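Local structure of fat acid-binding protein (Eubacterium ventriosum, 3NYI) at residues 159-164 and 288-293. The protein probably binds long-chain fatty acids, holding a stearic acid molecule, as a member of the DegV family. Sequence-based numbering, arbitrary orientation.
Sequences MASARI and GVIRKY
The S161 side chain lies alongside the root of the R291 chain, its CB 3.4 Å from R291 CG, and it shows how a helix end can be built into the edge of a strand. With OG set between the backbone N and the carbonyl carbon (chi1 79°), the hydroxyl accepts a hydrogen bond from R291 N at 3.0 Å while also bonding to L158 O one turn back in helix 148-161. A162 then leaves the helical conformation, and an antiparallel ladder begins. R163 and V289 form a hydrogen-bonded pair, R163 N to V289 O at 3.1 Å and V289 N to R163 O at 2.9 Å, the latter in the carbonyl plane. On the face carrying these two residues, R163 CB meets V289 CG2, and Y227 of helix 213-231 touches both side chains. The R163 chain bends at chi2 (-67°) and folds back, so that NH1 reaches A160 O at 2.8 Å and A162 O at 2.9 Å; both oxygens lie in the guanidinium plane, though NH1 stands above the carbonyl plane of A162. A leucine at R163 has no N-H to offer A160 O and A162 O, and the turn from helix to strand would probably be held less firmly. On the other face, I290 CG1 packs against A162 CB, and I164, in a non-hydrogen-bonded pair with G288, touches the bound stearic acid. Strands 163-167 and 285-291 thus meet as central neighbours in the mixed sheet of a DegV-family protein, beside the bound stearic acid, consistent with a role in lipid binding.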
HETATM    1  N   MSE A 159       9.267   9.275  -1.999  1.00 23.55           N
HETATM    2  CA  MSE A 159       8.861   8.529  -0.815  1.00 22.79           C
HETATM    3  C   MSE A 159       8.571   9.433   0.384  1.00 22.74           C
HETATM    4  O   MSE A 159       7.600   9.221   1.117  1.00 19.23           O
HETATM    5  CB  MSE A 159       9.920   7.490  -0.454  1.00 22.06           C
HETATM    6  CG  MSE A 159      10.071   6.401  -1.503  1.00 26.32           C
HETATM    7 SE   MSE A 159      11.296   5.002  -0.841  0.79 33.74          SE
HETATM    8  CE  MSE A 159      12.918   6.067  -0.621  1.00 45.38           C
ATOM      9  N   ALA A 160       9.414  10.445   0.578  1.00 24.59           N
ATOM     10  CA  ALA A 160       9.218  11.396   1.677  1.00 30.50           C
ATOM     11  C   ALA A 160       7.905  12.191   1.552  1.00 26.93           C
ATOM     12  O   ALA A 160       7.318  12.609   2.558  1.00 22.55           O
ATOM     13  CB  ALA A 160      10.408  12.346   1.774  1.00 31.90           C
ATOM     14  N   SER A 161       7.441  12.388   0.319  1.00 22.34           N
ATOM     15  CA  SER A 161       6.266  13.218   0.066  1.00 23.95           C
ATOM     16  C   SER A 161       4.979  12.427   0.218  1.00 20.49           C
ATOM     17  O   SER A 161       3.908  13.014   0.388  1.00 19.64           O
ATOM     18  CB  SER A 161       6.309  13.822  -1.343  1.00 25.80           C
ATOM     19  OG  SER A 161       5.911  12.853  -2.315  1.00 23.34           O
ATOM     20  N   ALA A 162       5.067  11.093   0.155  1.00 20.56           N
ATOM     21  CA  ALA A 162       3.870  10.273   0.192  1.00 17.08           C
ATOM     22  C   ALA A 162       3.152  10.346   1.533  1.00 16.50           C
ATOM     23  O   ALA A 162       3.793  10.363   2.592  1.00 18.37           O
ATOM     24  CB  ALA A 162       4.217   8.764  -0.153  1.00 15.22           C
ATOM     25  N   ARG A 163       1.820  10.364   1.501  1.00 15.14           N
ATOM     26  CA  ARG A 163       1.024  10.296   2.734  1.00 23.26           C
ATOM     27  C   ARG A 163      -0.212   9.439   2.518  1.00 22.16           C
ATOM     28  O   ARG A 163      -0.821   9.495   1.451  1.00 20.97           O
ATOM     29  CB  ARG A 163       0.509  11.677   3.153  1.00 18.18           C
ATOM     30  CG  ARG A 163       1.556  12.709   3.554  1.00 19.36           C
ATOM     31  CD  ARG A 163       2.256  12.294   4.851  1.00 22.25           C
ATOM     32  NE  ARG A 163       3.143  13.360   5.312  1.00 22.07           N
ATOM     33  CZ  ARG A 163       4.377  13.543   4.876  1.00 27.53           C
ATOM     34  NH1 ARG A 163       4.891  12.716   3.969  1.00 22.48           N
ATOM     35  NH2 ARG A 163       5.101  14.553   5.350  1.00 26.37           N
ATOM     36  N   ILE A 164      -0.621   8.697   3.544  1.00 17.02           N
ATOM     37  CA  ILE A 164      -1.975   8.169   3.562  1.00 22.06           C
ATOM     38  C   ILE A 164      -2.713   8.833   4.700  1.00 19.44           C
ATOM     39  O   ILE A 164      -2.185   8.938   5.808  1.00 19.56           O
ATOM     40  CB  ILE A 164      -2.050   6.626   3.815  1.00 16.53           C
ATOM     41  CG1 ILE A 164      -1.122   5.858   2.884  1.00 18.49           C
ATOM     42  CG2 ILE A 164      -3.502   6.157   3.632  1.00 19.45           C
ATOM     43  CD1 ILE A 164      -1.148   4.315   3.109  1.00 19.40           C
ATOM     44  N   GLY A 288      -4.556   8.592  -0.490  1.00 20.90           N
ATOM     45  CA  GLY A 288      -3.111   8.693  -0.536  1.00 21.21           C
ATOM     46  C   GLY A 288      -2.704   9.788  -1.502  1.00 25.52           C
ATOM     47  O   GLY A 288      -3.423  10.096  -2.466  1.00 20.40           O
ATOM     48  N   VAL A 289      -1.560  10.402  -1.239  1.00 19.62           N
ATOM     49  CA  VAL A 289      -1.061  11.440  -2.131  1.00 21.21           C
ATOM     50  C   VAL A 289       0.424  11.228  -2.314  1.00 20.74           C
ATOM     51  O   VAL A 289       1.087  10.627  -1.464  1.00 19.83           O
ATOM     52  CB  VAL A 289      -1.315  12.871  -1.575  1.00 20.97           C
ATOM     53  CG1 VAL A 289      -2.765  13.011  -1.152  1.00 19.80           C
ATOM     54  CG2 VAL A 289      -0.360  13.174  -0.403  1.00 20.25           C
ATOM     55  N   ILE A 290       0.949  11.717  -3.424  1.00 21.60           N
ATOM     56  CA  ILE A 290       2.386  11.681  -3.651  1.00 18.34           C
ATOM     57  C   ILE A 290       2.744  12.797  -4.606  1.00 17.16           C
ATOM     58  O   ILE A 290       1.904  13.218  -5.408  1.00 19.32           O
ATOM     59  CB  ILE A 290       2.844  10.309  -4.235  1.00 19.68           C
ATOM     60  CG1 ILE A 290       4.354  10.104  -4.051  1.00 25.07           C
ATOM     61  CG2 ILE A 290       2.463  10.213  -5.706  1.00 17.82           C
ATOM     62  CD1 ILE A 290       4.841   8.632  -4.325  1.00 25.45           C
ATOM     63  N   ARG A 291       3.984  13.276  -4.533  1.00 20.48           N
ATOM     64  CA  ARG A 291       4.425  14.357  -5.414  1.00 29.41           C
ATOM     65  C   ARG A 291       4.530  13.835  -6.838  1.00 30.62           C
ATOM     66  O   ARG A 291       4.906  12.687  -7.049  1.00 23.59           O
ATOM     67  CB  ARG A 291       5.799  14.899  -4.997  1.00 26.93           C
ATOM     68  CG  ARG A 291       5.779  15.946  -3.905  1.00 38.17           C
ATOM     69  CD  ARG A 291       5.211  17.249  -4.418  1.00 38.15           C
ATOM     70  NE  ARG A 291       6.096  17.886  -5.385  1.00 52.68           N
ATOM     71  CZ  ARG A 291       6.999  18.812  -5.074  1.00 52.26           C
ATOM     72  NH1 ARG A 291       7.157  19.205  -3.815  1.00 48.37           N
ATOM     73  NH2 ARG A 291       7.752  19.336  -6.027  1.00 49.74           N
ATOM     74  N   LYS A 292       4.199  14.677  -7.814  1.00 21.82           N
ATOM     75  CA  LYS A 292       4.474  14.333  -9.211  1.00 23.08           C
ATOM     76  C   LYS A 292       5.970  14.467  -9.455  1.00 29.19           C
ATOM     77  O   LYS A 292       6.546  15.526  -9.202  1.00 33.20           O
ATOM     78  CB  LYS A 292       3.726  15.258 -10.173  1.00 24.79           C
ATOM     79  CG  LYS A 292       2.241  15.366  -9.938  1.00 25.65           C
ATOM     80  CD  LYS A 292       1.754  16.685 -10.567  1.00 35.62           C
ATOM     81  CE  LYS A 292       0.251  16.743 -10.696  1.00 36.45           C
ATOM     82  NZ  LYS A 292      -0.152  17.967 -11.451  1.00 38.32           N
ATOM     83  N   TYR A 293       6.606  13.406  -9.945  1.00 21.34           N
ATOM     84  CA  TYR A 293       8.059  13.451 -10.140  1.00 26.63           C
ATOM     85  C   TYR A 293       8.523  14.669 -10.955  1.00 32.47           C
ATOM     86  O   TYR A 293       9.605  15.190 -10.713  1.00 30.84           O
ATOM     87  CB  TYR A 293       8.594  12.157 -10.766  1.00 28.84           C
ATOM     88  CG  TYR A 293       8.517  12.132 -12.274  1.00 29.24           C
ATOM     89  CD1 TYR A 293       9.556  12.640 -13.050  1.00 31.38           C
ATOM     90  CD2 TYR A 293       7.405  11.606 -12.924  1.00 30.86           C
ATOM     91  CE1 TYR A 293       9.485  12.629 -14.436  1.00 33.57           C
ATOM     92  CE2 TYR A 293       7.332  11.586 -14.305  1.00 28.52           C
ATOM     93  CZ  TYR A 293       8.371  12.102 -15.054  1.00 33.16           C
ATOM     94  OH  TYR A 293       8.298  12.078 -16.428  1.00 37.82           O
TER